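Local structure of Pvc2 (Photorhabdus asymbiotica subsp. asymbiotica, 6J0B) at residues C119-A127 with V250-E260. The protein probably forms, with many copies of itself, the contractile sheath that surrounds the inner tube of an extracellular, phage-tail-like injection system. Numbering follows the deposited sequence.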
# COMPACT_ATOMS: atom_id res chain seq x y z
N CYS A 119 -68.96 -22.30 24.19
CA CYS A 119 -67.74 -22.96 23.73
C CYS A 119 -68.09 -24.37 23.27
O CYS A 119 -68.29 -25.28 24.09
CB CYS A 119 -66.67 -22.99 24.83
SG CYS A 119 -65.79 -21.43 25.03
N GLN A 120 -68.18 -24.54 21.96
CA GLN A 120 -68.53 -25.78 21.29
C GLN A 120 -67.36 -26.21 20.41
O GLN A 120 -66.45 -25.41 20.16
CB GLN A 120 -69.80 -25.58 20.45
CG GLN A 120 -71.02 -25.23 21.29
CD GLN A 120 -71.31 -26.26 22.36
OE1 GLN A 120 -71.32 -27.46 22.09
NE2 GLN A 120 -71.53 -25.80 23.58
N PRO A 121 -67.32 -27.47 19.96
CA PRO A 121 -66.24 -27.87 19.04
C PRO A 121 -66.26 -27.16 17.70
O PRO A 121 -65.21 -27.03 17.06
CB PRO A 121 -66.48 -29.38 18.88
CG PRO A 121 -67.10 -29.79 20.15
CD PRO A 121 -67.98 -28.65 20.55
N GLY A 122 -67.42 -26.68 17.25
CA GLY A 122 -67.49 -25.98 15.98
C GLY A 122 -67.03 -24.54 16.05
O GLY A 122 -66.31 -24.07 15.17
N LYS A 123 -67.45 -23.82 17.09
CA LYS A 123 -67.15 -22.41 17.21
C LYS A 123 -65.70 -22.20 17.64
O LYS A 123 -65.12 -23.00 18.37
CB LYS A 123 -68.10 -21.75 18.21
CG LYS A 123 -69.54 -22.19 18.02
CD LYS A 123 -70.46 -21.53 19.02
CE LYS A 123 -71.84 -22.17 19.01
NZ LYS A 123 -72.68 -21.69 20.14
N GLY A 124 -65.12 -21.10 17.18
CA GLY A 124 -63.70 -20.84 17.36
C GLY A 124 -63.32 -20.11 18.63
O GLY A 124 -62.25 -19.51 18.68
N LEU A 125 -64.14 -20.17 19.67
CA LEU A 125 -63.90 -19.40 20.88
C LEU A 125 -63.01 -20.16 21.85
O LEU A 125 -63.30 -21.31 22.19
CB LEU A 125 -65.23 -19.04 21.55
CG LEU A 125 -65.86 -17.68 21.26
CD1 LEU A 125 -64.91 -16.57 21.65
CD2 LEU A 125 -66.27 -17.55 19.80
N PHE A 126 -61.93 -19.52 22.28
CA PHE A 126 -61.09 -19.99 23.37
C PHE A 126 -61.34 -19.07 24.56
O PHE A 126 -61.51 -17.86 24.39
CB PHE A 126 -59.62 -19.98 22.97
CG PHE A 126 -58.72 -20.74 23.91
CD1 PHE A 126 -58.48 -22.09 23.71
CD2 PHE A 126 -58.11 -20.11 24.98
CE1 PHE A 126 -57.66 -22.79 24.56
CE2 PHE A 126 -57.29 -20.80 25.83
CZ PHE A 126 -57.07 -22.14 25.63
N ALA A 127 -61.35 -19.63 25.77
CA ALA A 127 -61.80 -18.89 26.94
C ALA A 127 -60.80 -19.01 28.09
O ALA A 127 -60.84 -19.98 28.84
CB ALA A 127 -63.17 -19.37 27.40
N VAL A 250 -52.53 -25.65 25.20
CA VAL A 250 -53.12 -24.48 24.55
C VAL A 250 -52.46 -24.06 23.22
O VAL A 250 -53.16 -23.39 22.45
CB VAL A 250 -53.22 -23.25 25.49
CG1 VAL A 250 -53.84 -23.60 26.82
CG2 VAL A 250 -51.92 -22.54 25.70
N PRO A 251 -51.19 -24.36 22.87
CA PRO A 251 -50.80 -24.06 21.48
C PRO A 251 -51.44 -24.97 20.45
O PRO A 251 -51.61 -24.55 19.31
CB PRO A 251 -49.28 -24.23 21.50
CG PRO A 251 -49.02 -25.12 22.59
CD PRO A 251 -49.96 -24.68 23.63
N VAL A 252 -51.80 -26.20 20.82
CA VAL A 252 -52.43 -27.10 19.85
C VAL A 252 -53.90 -26.75 19.67
O VAL A 252 -54.43 -26.80 18.56
CB VAL A 252 -52.23 -28.56 20.29
CG1 VAL A 252 -52.77 -29.52 19.24
CG2 VAL A 252 -50.77 -28.84 20.55
N ARG A 253 -54.57 -26.37 20.76
CA ARG A 253 -55.98 -26.00 20.67
C ARG A 253 -56.15 -24.66 19.97
O ARG A 253 -57.09 -24.49 19.18
CB ARG A 253 -56.59 -25.96 22.07
CG ARG A 253 -58.06 -25.56 22.13
CD ARG A 253 -58.97 -26.62 21.54
NE ARG A 253 -59.31 -26.35 20.15
CZ ARG A 253 -60.13 -27.10 19.42
NH1 ARG A 253 -60.70 -28.17 19.96
NH2 ARG A 253 -60.38 -26.78 18.16
N ARG A 254 -55.26 -23.70 20.23
CA ARG A 254 -55.36 -22.41 19.57
C ARG A 254 -54.87 -22.43 18.13
O ARG A 254 -55.24 -21.54 17.36
CB ARG A 254 -54.57 -21.35 20.34
CG ARG A 254 -55.29 -20.85 21.57
CD ARG A 254 -54.44 -19.86 22.34
NE ARG A 254 -53.71 -18.94 21.48
CZ ARG A 254 -54.23 -17.84 20.94
NH1 ARG A 254 -53.50 -17.06 20.17
NH2 ARG A 254 -55.50 -17.53 21.16
N LEU A 255 -54.04 -23.41 17.76
CA LEU A 255 -53.69 -23.56 16.35
C LEU A 255 -54.88 -24.05 15.55
O LEU A 255 -55.18 -23.52 14.48
CB LEU A 255 -52.51 -24.52 16.19
CG LEU A 255 -52.13 -24.82 14.74
CD1 LEU A 255 -51.52 -23.60 14.09
CD2 LEU A 255 -51.18 -25.99 14.66
N PHE A 256 -55.58 -25.06 16.07
CA PHE A 256 -56.75 -25.60 15.38
C PHE A 256 -57.89 -24.60 15.33
O PHE A 256 -58.66 -24.60 14.36
CB PHE A 256 -57.20 -26.89 16.04
CG PHE A 256 -56.58 -28.11 15.46
CD1 PHE A 256 -57.30 -28.94 14.62
CD2 PHE A 256 -55.26 -28.43 15.73
CE1 PHE A 256 -56.73 -30.06 14.07
CE2 PHE A 256 -54.68 -29.55 15.19
CZ PHE A 256 -55.42 -30.37 14.36
N ASN A 257 -58.02 -23.74 16.34
CA ASN A 257 -59.01 -22.67 16.28
C ASN A 257 -58.64 -21.64 15.23
O ASN A 257 -59.52 -21.08 14.56
CB ASN A 257 -59.14 -22.00 17.65
CG ASN A 257 -60.03 -22.76 18.59
OD1 ASN A 257 -60.49 -23.85 18.28
ND2 ASN A 257 -60.27 -22.18 19.76
N SER A 258 -57.35 -21.39 15.04
CA SER A 258 -56.92 -20.37 14.10
C SER A 258 -56.95 -20.88 12.67
O SER A 258 -57.28 -20.12 11.74
CB SER A 258 -55.51 -19.89 14.45
OG SER A 258 -54.85 -19.42 13.29
N VAL A 259 -56.59 -22.15 12.46
CA VAL A 259 -56.56 -22.73 11.12
C VAL A 259 -57.97 -22.81 10.55
O VAL A 259 -58.21 -22.45 9.40
CB VAL A 259 -55.88 -24.11 11.15
CG1 VAL A 259 -56.13 -24.88 9.87
CG2 VAL A 259 -54.41 -23.95 11.36
N GLU A 260 -58.92 -23.23 11.38
CA GLU A 260 -60.28 -23.44 10.88
C GLU A 260 -61.00 -22.12 10.67
O GLU A 260 -61.97 -22.05 9.90
CB GLU A 260 -61.03 -24.35 11.84
CG GLU A 260 -61.51 -23.75 13.13
CD GLU A 260 -61.81 -24.82 14.17
OE1 GLU A 260 -61.37 -25.98 13.97
OE2 GLU A 260 -62.49 -24.52 15.17
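Phe126 lays its ring against one flank of helix 250-266 and loses more surface to the contact than any other residue of the two segments. Its CB points toward the helix, and with CG anti to the backbone N (chi1 -166°) the ring ends beside Arg253 and Arg254. Arg254 supplies a CH-pi contact to one face: Arg254 CG lies 4.2 Å from the centroid of the Phe126 ring and 15° off the normal. Arg253 comes to the edge instead, its CG being 3.7 Å from Phe126 CE1 and in the ring plane. One turn earlier, Val250 CG1 meets Phe126 CZ obliquely at 3.7 Å. Both arginines thus offer methylene carbons to the ring and send their charged ends to other partners, Arg254 NH1 to a salt bridge with Asp184 and Arg253 to a cation-pi contact with Trp247.

Asn257 faces the loop just before the strand, where the CA atoms of Gly124 and Asn257 are 5.1 Å apart. Asn257 ND2 stands 3.5 Å from Gly124 O, a polar approach that does not qualify as a hydrogen bond, while Asn257 OD1 receives a weak one from Arg253 NH2 (2.9 Å, 124°). Further along the helix, Glu260 OE2 faces Gly122 O at 3.8 Å, two acceptors in contact without a bond.

The contact joins the loop and first residue of strand 126-130, in the subtilisin-like domain, to a helix of the sheath C-terminal domain. About half of the buried surface is packing round Phe126; most of the rest is polar side chains against loop backbone, without hydrogen bonds between the segments.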